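Local coordinates for protein probable hydrolase (Pseudomonas aeruginosa, PDB 3OM8) that is probably an alpha/beta-hydrolase, perhaps opening the lactone ring of 3-oxoadipate enol-lactone, at residues 68-71 with 72-76; 133-136 with 137-141. One frame throughout, in Å; residues are numbered along the deposited sequence.

Interaction 1 of 2, residues 68-71 with 72-76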
loop_
_atom_site.group_PDB
_atom_site.type_symbol
_atom_site.label_atom_id
_atom_site.label_comp_id
_atom_site.label_asym_id
_atom_site.label_seq_id
_atom_site.Cartn_x
_atom_site.Cartn_y
_atom_site.Cartn_z
ATOM N N SER B 68 -15.223 -18.140 -28.526
ATOM C CA SER B 68 -14.560 -19.028 -29.477
ATOM C C SER B 68 -13.051 -18.906 -29.305
ATOM O O SER B 68 -12.582 -18.011 -28.619
ATOM C CB SER B 68 -14.986 -18.711 -30.915
ATOM O OG SER B 68 -14.593 -17.408 -31.312
ATOM N N VAL B 69 -12.293 -19.804 -29.925
ATOM C CA VAL B 69 -10.866 -19.895 -29.669
ATOM C C VAL B 69 -10.049 -19.763 -30.944
ATOM O O VAL B 69 -9.718 -20.764 -31.579
ATOM C CB VAL B 69 -10.506 -21.254 -29.022
ATOM C CG1 VAL B 69 -9.027 -21.302 -28.672
ATOM C CG2 VAL B 69 -11.376 -21.524 -27.782
ATOM N N PRO B 70 -9.714 -18.526 -31.333
ATOM C CA PRO B 70 -8.768 -18.375 -32.446
ATOM C C PRO B 70 -7.411 -18.991 -32.086
ATOM O O PRO B 70 -7.124 -19.184 -30.904
ATOM C CB PRO B 70 -8.639 -16.853 -32.595
ATOM C CG PRO B 70 -9.923 -16.305 -31.999
ATOM C CD PRO B 70 -10.248 -17.236 -30.863
ATOM N N PRO B 71 -6.591 -19.326 -33.093
ATOM C CA PRO B 71 -5.243 -19.811 -32.782
ATOM C C PRO B 71 -4.408 -18.645 -32.279
ATOM O O PRO B 71 -4.652 -17.523 -32.726
ATOM C CB PRO B 71 -4.695 -20.237 -34.144
ATOM C CG PRO B 71 -5.830 -20.125 -35.100
ATOM C CD PRO B 71 -6.811 -19.184 -34.542
ATOM N N GLY B 72 -3.455 -18.889 -31.382
ATOM C CA GLY B 72 -2.507 -17.858 -30.993
ATOM C C GLY B 72 -1.603 -17.609 -32.185
ATOM O O GLY B 72 -1.670 -18.343 -33.169
ATOM N N PRO B 73 -0.767 -16.566 -32.127
ATOM C CA PRO B 73 -0.617 -15.606 -31.039
ATOM C C PRO B 73 -1.749 -14.594 -31.067
ATOM O O PRO B 73 -2.248 -14.289 -32.156
ATOM C CB PRO B 73 0.693 -14.879 -31.383
ATOM C CG PRO B 73 1.209 -15.500 -32.652
ATOM C CD PRO B 73 0.064 -16.207 -33.286
ATOM N N TYR B 74 -2.156 -14.110 -29.890
ATOM C CA TYR B 74 -3.004 -12.928 -29.788
ATOM C C TYR B 74 -2.097 -11.749 -29.484
ATOM O O TYR B 74 -1.131 -11.900 -28.748
ATOM C CB TYR B 74 -4.006 -13.058 -28.646
ATOM C CG TYR B 74 -4.843 -14.320 -28.651
ATOM C CD1 TYR B 74 -5.076 -15.029 -29.819
ATOM C CD2 TYR B 74 -5.427 -14.777 -27.483
ATOM C CE1 TYR B 74 -5.856 -16.175 -29.811
ATOM C CE2 TYR B 74 -6.199 -15.904 -27.463
ATOM C CZ TYR B 74 -6.413 -16.606 -28.625
ATOM O OH TYR B 74 -7.188 -17.741 -28.577
ATOM N N THR B 75 -2.387 -10.585 -30.056
ATOM C CA THR B 75 -1.715 -9.355 -29.637
ATOM C C THR B 75 -2.530 -8.655 -28.541
ATOM O O THR B 75 -3.748 -8.844 -28.438
ATOM C CB THR B 75 -1.567 -8.367 -30.783
ATOM O OG1 THR B 75 -2.865 -7.908 -31.175
ATOM C CG2 THR B 75 -0.873 -9.024 -31.969
ATOM N N LEU B 76 -1.858 -7.842 -27.728
ATOM C CA LEU B 76 -2.548 -7.056 -26.710
ATOM C C LEU B 76 -3.608 -6.177 -27.367
ATOM O O LEU B 76 -4.749 -6.105 -26.908
ATOM C CB LEU B 76 -1.551 -6.197 -25.922
ATOM C CG LEU B 76 -2.137 -5.369 -24.775
ATOM C CD1 LEU B 76 -2.965 -6.245 -23.834
ATOM C CD2 LEU B 76 -1.026 -4.637 -24.018
#

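Interaction 2 of 2, residues 133-136 with 137-141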
loop_
_atom_site.group_PDB
_atom_site.type_symbol
_atom_site.label_atom_id
_atom_site.label_comp_id
_atom_site.label_asym_id
_atom_site.label_seq_id
_atom_site.Cartn_x
_atom_site.Cartn_y
_atom_site.Cartn_z
ATOM N N ALA B 133 10.766 -12.306 -21.676
ATOM C CA ALA B 133 9.814 -12.981 -22.570
ATOM C C ALA B 133 10.001 -14.505 -22.669
ATOM O O ALA B 133 9.042 -15.238 -22.925
ATOM C CB ALA B 133 9.846 -12.343 -23.957
ATOM N N ALA B 134 11.225 -14.975 -22.444
ATOM C CA ALA B 134 11.551 -16.402 -22.580
ATOM C C ALA B 134 10.555 -17.336 -21.900
ATOM O O ALA B 134 10.126 -18.328 -22.470
ATOM C CB ALA B 134 12.959 -16.684 -22.061
ATOM N N GLN B 135 10.194 -17.022 -20.668
ATOM C CA GLN B 135 9.325 -17.906 -19.908
ATOM C C GLN B 135 7.965 -18.120 -20.572
ATOM O O GLN B 135 7.274 -19.090 -20.265
ATOM C CB GLN B 135 9.120 -17.348 -18.507
ATOM C CG GLN B 135 8.386 -16.031 -18.503
ATOM C CD GLN B 135 8.522 -15.312 -17.194
ATOM O OE1 GLN B 135 7.974 -15.740 -16.180
ATOM N NE2 GLN B 135 9.262 -14.209 -17.203
ATOM N N TRP B 136 7.572 -17.209 -21.460
ATOM C CA TRP B 136 6.252 -17.296 -22.076
ATOM C C TRP B 136 6.266 -18.191 -23.317
ATOM O O TRP B 136 5.314 -18.927 -23.562
ATOM C CB TRP B 136 5.684 -15.908 -22.377
ATOM C CG TRP B 136 5.557 -15.080 -21.134
ATOM C CD1 TRP B 136 6.355 -14.041 -20.762
ATOM C CD2 TRP B 136 4.595 -15.251 -20.073
ATOM N NE1 TRP B 136 5.941 -13.543 -19.547
ATOM C CE2 TRP B 136 4.868 -14.269 -19.104
ATOM C CE3 TRP B 136 3.529 -16.129 -19.859
ATOM C CZ2 TRP B 136 4.112 -14.142 -17.932
ATOM C CZ3 TRP B 136 2.786 -16.011 -18.707
ATOM C CH2 TRP B 136 3.079 -15.020 -17.750
ATOM N N ASP B 137 7.353 -18.132 -24.082
ATOM C CA ASP B 137 7.562 -19.046 -25.199
ATOM C C ASP B 137 7.602 -20.484 -24.706
ATOM O O ASP B 137 6.979 -21.365 -25.287
ATOM C CB ASP B 137 8.858 -18.706 -25.927
ATOM C CG ASP B 137 8.710 -17.511 -26.841
ATOM O OD1 ASP B 137 7.636 -17.363 -27.464
ATOM O OD2 ASP B 137 9.670 -16.724 -26.939
ATOM N N GLU B 138 8.329 -20.715 -23.621
ATOM C CA GLU B 138 8.343 -22.025 -22.985
ATOM C C GLU B 138 6.941 -22.482 -22.597
ATOM O O GLU B 138 6.593 -23.649 -22.771
ATOM C CB GLU B 138 9.238 -22.018 -21.747
ATOM C CG GLU B 138 10.708 -21.863 -22.070
ATOM C CD GLU B 138 11.567 -21.743 -20.827
ATOM O OE1 GLU B 138 11.040 -21.968 -19.712
ATOM O OE2 GLU B 138 12.768 -21.423 -20.969
ATOM N N ARG B 139 6.138 -21.561 -22.072
ATOM C CA ARG B 139 4.794 -21.903 -21.618
ATOM C C ARG B 139 3.831 -22.141 -22.781
ATOM O O ARG B 139 2.897 -22.935 -22.679
ATOM C CB ARG B 139 4.260 -20.822 -20.680
ATOM C CG ARG B 139 4.976 -20.794 -19.341
ATOM C CD ARG B 139 4.594 -19.581 -18.521
ATOM N NE ARG B 139 5.168 -19.637 -17.179
ATOM C CZ ARG B 139 5.552 -18.573 -16.476
ATOM N NH1 ARG B 139 6.063 -18.734 -15.263
ATOM N NH2 ARG B 139 5.432 -17.350 -16.981
ATOM N N ILE B 140 4.064 -21.442 -23.886
ATOM C CA ILE B 140 3.290 -21.651 -25.099
ATOM C C ILE B 140 3.582 -23.056 -25.671
ATOM O O ILE B 140 2.662 -23.832 -25.954
ATOM C CB ILE B 140 3.601 -20.542 -26.139
ATOM C CG1 ILE B 140 3.012 -19.203 -25.679
ATOM C CG2 ILE B 140 3.086 -20.927 -27.526
ATOM C CD1 ILE B 140 3.475 -18.009 -26.488
ATOM N N ALA B 141 4.863 -23.385 -25.812
ATOM C CA ALA B 141 5.251 -24.672 -26.380
ATOM C C ALA B 141 4.735 -25.809 -25.504
ATOM O O ALA B 141 4.189 -26.786 -26.002
ATOM C CB ALA B 141 6.761 -24.755 -26.541
#

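Interaction 1 of 2, residues 68-71 with 72-76
Tyr74 reaches back over the Pro70-Pro71-Gly72-Pro73 turn to bond the backbone at Pro70, closing a proline-rich loop of the alpha/beta-hydrolase fold between strand 55-59 and helix 76-90. The tight side is the tyrosine. Its OH donates to Pro70 O at 2.7 Å, arriving 31° off the carbonyl plane with a C=O...O angle of 137°. With CG beside its own backbone N (chi1 -52°), the ring runs back along the loop and meets two carbonyls at its edge, Pro71 O lying 3.4 Å from Tyr74 CE1. The Pro70 ring crosses the tyrosine at about a right angle, its CB 4.0 Å from Tyr74 CE1. Ser191 of helix 185-196 also touches this side chain, and the backbone of Tyr74 is bonded to Gly190, which ties the buried residue to that helix.

The outer side is looser. Pro71 and Pro73 are exposed, and the side chains set out away from the other half of the loop, though Pro71 CB still rests against Gly72; a cis peptide precedes Pro73 and helps bend the chain. Past the turn, Thr75 is the N-cap of helix 76-90, its OG1 accepting from Arg78 N. At the far end of the tyrosine, Val69 CG1 sits 4.0 Å from Tyr74 OH.

Interaction 2 of 2, residues 133-136 with 137-141
Ile140 N donates to Trp136 O at 2.8 Å, and Glu138 N to Ala134 O at 3.2 Å with an almost straight N-H...O angle of 177°; both are i+4 to i bonds in the first turns of helix 134-145. Between them, Arg139 N bonds Gln135 O less directly, at 3.3 Å and from above the carbonyl plane. On the outer surface Arg139 runs back toward the start of the helix, extended from CG to NE and alongside Gln135, both side chains pointing the same way. Its NH2 makes a weak bond to Gln135 OE1, 3.1 Å and bent to 127°, with the amide and guanidinium planes inclined to each other. The amide's other end, NE2, is held by Pro132 O.

Trp136 supplies the packing. Arg139 NH2 stands 3.3 Å above one indole face, and Arg139 CZ lies 4.5 Å from the centroid of the six-membered ring, a cation-pi contact. Because the planes are 65° apart, the guanidinium dips one nitrogen toward the ring and does not lie flat on it. Gln135 CG covers the same face. The indole is fixed by NE1 bonding to Leu130 O and touches Val195 and Arg196 of helix 185-196; Asp137 OD1 forms a salt bridge with Arg196. The arginine charge is thus probably steadied by both a weak amide bond and pi electrons, without a carboxylate from this stretch.

Overall arrangement
Each is a surface contact within its own continuous stretch of chain, their centres 15 Å apart and their nearest atoms about 6 Å apart, on the same side of the chain's centre. They share helix 185-196 as a neighbour: interaction 1 meets it from the loop before helix 76-90, interaction 2 from the start of helix 134-145. Their chemistry follows their place. The loop of 68-75 lacks regular backbone bonding and depends on a buried phenol and stiff prolines, whereas 133-141 has helical backbone bonds and adds charge and pi contacts. Trp136 of interaction 2 also lies near, without touching, a putative Ser-His-Asp triad formed by Ser101, His246 and Asp219.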